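PDB 4K4K: putative fimbrium subunit Fim1C, which is a putative component of the fimbrial tip, a part of the surface filaments through which the bacterium adheres and forms biofilms. Local coordinates for residues 142-147 and 241-246; 235-240 and 262-267. One frame throughout, in Å; residues are numbered along the deposited sequence.

Overall arrangement
Both contacts pin down the long connection between strands 228-233 and 247-256, and they do so on two different strands. Contact 1 draws residues 241-246, the end of that connection, against the later half of strand 132-150 and buries Phe243 there. Contact 2 lays the preceding residues 235-240 on strand 259-268, at the surface. The centre of contact 1 is about 11 Å from the centre of the chain, that of contact 2 about 20 Å. Strand 247-256 pairs with the strands of both contacts, parallel to 132-150 and antiparallel to 259-268. The two contact centres are 9 Å apart, and Lys241 NZ probably donates a hydrogen bond to Asn235 O over 2.7 Å, tying the loop to itself.

Contact 1 (142-147 and 241-246); sequences VKLDIT and KAFVAG
Part of the hydrophobic interior of a fimbrillin-like beta domain, this contact sets a loop against strand 142-147, with Phe243 as the side chain the loop sends inward. Val142 and Leu144, two residues apart on one face of the strand, each cross the Phe243 side chain at about a right angle and come to its ring obliquely. Val142 reaches the near end: its CG1 and CG2 both lie 4.1 Å from Phe243 CB. Leu144 reaches the far end, with CD2 3.8 Å from Phe243 CZ. The torsions of Leu144 matter here: a chi1 of -53° swings CG beside the backbone N, and chi2 near 180° leaves CD2 as the branch turned to the ring. Branched aliphatic residues suit a strand whose inward positions must fill space around an aromatic ring; Val207 and Tyr251 of the strands paired with it and Ile167 of strand 164-177 add to the same core. Cutting Val142 back to an alanine would probably open a gap beside Phe243 CB and leave Val244 O without the methyl that packs on it. The loop backbone is touched too: Val244 O, hydrogen-bonded to Ser247 OG, also faces the second methyl of the valine, Val142 CG2, at 3.4 Å.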
# COMPACT_ATOMS: atom_id res chain seq x y z
N VAL A 142 -1.24 3.64 4.64
CA VAL A 142 -2.55 3.57 5.31
C VAL A 142 -3.66 3.68 4.28
O VAL A 142 -3.61 4.54 3.41
CB VAL A 142 -2.62 4.71 6.36
CG1 VAL A 142 -4.02 4.82 6.98
CG2 VAL A 142 -1.54 4.56 7.43
N LYS A 143 -4.68 2.81 4.39
CA LYS A 143 -5.79 2.83 3.47
C LYS A 143 -7.00 3.51 4.11
O LYS A 143 -7.34 3.22 5.26
CB LYS A 143 -6.16 1.39 3.04
CG LYS A 143 -7.36 1.25 2.08
CD LYS A 143 -7.01 1.70 0.69
CE LYS A 143 -8.18 1.54 -0.26
NZ LYS A 143 -7.77 1.75 -1.67
N LEU A 144 -7.64 4.41 3.35
CA LEU A 144 -8.91 5.03 3.78
C LEU A 144 -10.01 4.48 2.89
O LEU A 144 -9.87 4.49 1.67
CB LEU A 144 -8.87 6.57 3.70
CG LEU A 144 -7.69 7.28 4.41
CD1 LEU A 144 -7.81 8.79 4.26
CD2 LEU A 144 -7.59 6.87 5.89
N ASP A 145 -11.09 3.97 3.50
CA ASP A 145 -12.21 3.36 2.80
C ASP A 145 -13.46 4.07 3.30
O ASP A 145 -13.81 3.92 4.46
CB ASP A 145 -12.22 1.84 3.06
CG ASP A 145 -13.24 1.05 2.25
OD1 ASP A 145 -14.42 1.47 2.20
OD2 ASP A 145 -12.89 -0.03 1.75
N ILE A 146 -14.07 4.88 2.45
CA ILE A 146 -15.21 5.70 2.86
C ILE A 146 -16.47 5.30 2.11
O ILE A 146 -16.47 5.16 0.88
CB ILE A 146 -14.83 7.20 2.64
CG1 ILE A 146 -13.66 7.60 3.58
CG2 ILE A 146 -16.04 8.16 2.78
CD1 ILE A 146 -12.88 8.78 3.17
N THR A 147 -17.56 5.12 2.87
CA THR A 147 -18.87 4.84 2.31
C THR A 147 -19.75 6.03 2.66
O THR A 147 -19.80 6.42 3.83
CB THR A 147 -19.42 3.51 2.84
OG1 THR A 147 -18.44 2.50 2.60
CG2 THR A 147 -20.72 3.10 2.19
N LYS A 241 -7.31 8.37 16.06
CA LYS A 241 -6.59 9.48 16.70
C LYS A 241 -5.18 9.61 16.04
O LYS A 241 -4.50 10.64 16.13
CB LYS A 241 -6.45 9.25 18.22
CG LYS A 241 -7.78 9.13 18.98
CD LYS A 241 -8.50 10.47 19.09
CE LYS A 241 -9.90 10.33 19.63
NZ LYS A 241 -10.60 11.64 19.69
N ALA A 242 -4.79 8.56 15.34
CA ALA A 242 -3.55 8.39 14.60
C ALA A 242 -3.82 7.53 13.40
O ALA A 242 -4.80 6.79 13.39
CB ALA A 242 -2.49 7.72 15.49
N PHE A 243 -2.94 7.59 12.39
CA PHE A 243 -3.02 6.70 11.23
C PHE A 243 -1.86 5.72 11.35
O PHE A 243 -0.70 6.13 11.21
CB PHE A 243 -2.96 7.47 9.90
CG PHE A 243 -4.23 8.18 9.46
CD1 PHE A 243 -5.48 7.69 9.80
CD2 PHE A 243 -4.16 9.28 8.60
CE1 PHE A 243 -6.65 8.33 9.35
CE2 PHE A 243 -5.33 9.90 8.13
CZ PHE A 243 -6.56 9.42 8.50
N VAL A 244 -2.15 4.43 11.64
CA VAL A 244 -1.13 3.40 11.84
C VAL A 244 -0.82 2.67 10.54
O VAL A 244 -1.72 2.16 9.88
CB VAL A 244 -1.58 2.42 12.96
CG1 VAL A 244 -0.61 1.24 13.12
CG2 VAL A 244 -1.78 3.16 14.29
N ALA A 245 0.48 2.56 10.18
CA ALA A 245 0.93 1.86 8.98
C ALA A 245 0.34 0.45 8.91
O ALA A 245 0.24 -0.22 9.94
CB ALA A 245 2.46 1.76 8.96
N GLY A 246 -0.01 0.02 7.71
CA GLY A 246 -0.55 -1.31 7.44
C GLY A 246 -1.98 -1.50 7.89
O GLY A 246 -2.44 -2.65 7.94

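Contact 2 (235-240 and 262-267); sequences NSAAQS and VSSKVE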
# COMPACT_ATOMS: atom_id res chain seq x y z
N ASN A 235 -9.76 13.41 13.66
CA ASN A 235 -9.37 13.14 15.05
C ASN A 235 -10.59 12.97 16.00
O ASN A 235 -10.43 12.42 17.09
CB ASN A 235 -8.43 14.24 15.55
CG ASN A 235 -7.65 13.86 16.79
OD1 ASN A 235 -6.71 13.06 16.75
ND2 ASN A 235 -8.06 14.42 17.92
N SER A 236 -11.80 13.35 15.56
CA SER A 236 -12.99 13.18 16.40
C SER A 236 -13.47 11.71 16.40
O SER A 236 -14.25 11.33 17.28
CB SER A 236 -14.11 14.13 15.99
OG SER A 236 -14.75 13.71 14.80
N ALA A 237 -12.99 10.87 15.45
CA ALA A 237 -13.37 9.46 15.39
C ALA A 237 -12.64 8.68 16.47
O ALA A 237 -11.47 8.96 16.76
CB ALA A 237 -13.08 8.87 14.02
N ALA A 238 -13.33 7.68 17.05
CA ALA A 238 -12.78 6.84 18.11
C ALA A 238 -11.63 5.99 17.59
O ALA A 238 -10.63 5.84 18.29
CB ALA A 238 -13.86 5.94 18.68
N GLN A 239 -11.75 5.46 16.36
CA GLN A 239 -10.75 4.56 15.80
C GLN A 239 -9.57 5.24 15.08
O GLN A 239 -8.66 4.53 14.64
CB GLN A 239 -11.41 3.55 14.83
CG GLN A 239 -12.51 2.67 15.42
CD GLN A 239 -12.18 2.06 16.76
OE1 GLN A 239 -11.14 1.42 16.95
NE2 GLN A 239 -13.06 2.27 17.71
N SER A 240 -9.57 6.59 14.95
CA SER A 240 -8.48 7.23 14.20
C SER A 240 -7.88 8.50 14.85
O SER A 240 -7.86 9.55 14.23
CB SER A 240 -8.91 7.53 12.76
OG SER A 240 -9.92 8.51 12.67
N VAL A 262 -20.30 10.35 11.44
CA VAL A 262 -19.41 9.31 10.97
C VAL A 262 -19.24 8.19 11.99
O VAL A 262 -19.09 8.46 13.18
CB VAL A 262 -18.03 9.98 10.64
CG1 VAL A 262 -17.00 8.97 10.15
CG2 VAL A 262 -18.19 11.14 9.66
N SER A 263 -19.24 6.94 11.49
CA SER A 263 -18.94 5.75 12.27
C SER A 263 -17.62 5.26 11.73
O SER A 263 -17.39 5.35 10.52
CB SER A 263 -20.04 4.70 12.18
OG SER A 263 -20.15 4.09 10.90
N SER A 264 -16.71 4.83 12.61
CA SER A 264 -15.40 4.41 12.13
C SER A 264 -15.02 3.03 12.62
O SER A 264 -15.45 2.60 13.69
CB SER A 264 -14.35 5.42 12.59
OG SER A 264 -14.19 5.34 14.00
N LYS A 265 -14.19 2.36 11.82
CA LYS A 265 -13.63 1.04 12.14
C LYS A 265 -12.21 1.03 11.64
O LYS A 265 -11.93 1.64 10.61
CB LYS A 265 -14.43 -0.09 11.45
CG LYS A 265 -15.79 -0.40 12.08
CD LYS A 265 -16.66 -1.27 11.16
CE LYS A 265 -16.37 -2.76 11.26
NZ LYS A 265 -17.21 -3.55 10.32
N VAL A 266 -11.32 0.33 12.35
CA VAL A 266 -9.94 0.15 11.89
C VAL A 266 -9.72 -1.34 11.82
O VAL A 266 -10.20 -2.09 12.69
CB VAL A 266 -8.86 0.91 12.72
CG1 VAL A 266 -8.78 0.42 14.17
CG2 VAL A 266 -7.49 0.82 12.05
N GLU A 267 -9.04 -1.79 10.76
CA GLU A 267 -8.76 -3.20 10.50
C GLU A 267 -7.34 -3.36 10.00
O GLU A 267 -6.81 -2.41 9.42
CB GLU A 267 -9.74 -3.73 9.42
CG GLU A 267 -11.20 -3.84 9.83
CD GLU A 267 -12.18 -4.25 8.74
OE1 GLU A 267 -11.73 -4.57 7.61
OE2 GLU A 267 -13.40 -4.22 9.00
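Gln239 lies over Ser264 and the backbone that follows it, its aliphatic part doing most of the touching. Its CB sits 3.4 Å from Ser264 OG, and CG comes equally near the peptide oxygen, 3.4 Å from Ser264 O. The chain bends at chi2 (-45°), and beyond that bend the amide oxygen Gln239 OE1 approaches the methyl Val266 CG1 at 3.8 Å. A flexible, polar-ended side chain suits this exposed place, where methylenes can lie across a strand while the amide stays near the surface. Ser264 is the polar link: the backbone N-H of Gln239 makes a weak hydrogen bond to Ser264 OG, long at 3.4 Å though fairly straight at 154°. A chi1 of 69° sets that hydroxyl between the serine's own backbone N and carbonyl carbon, raised towards the loop. Ala237 CB also packs 3.7 Å from Ser264 OG; a methyl is small enough for the loop to come close, and Trp232 of strand 228-233 touches it too. Strand 259-268 is hydrogen-bonded through Ser263, Lys265 and Glu267 to strand 247-256, and the whole is an irregular interstrand loop folded across a beta-hairpin of the fimbrillin-like fold.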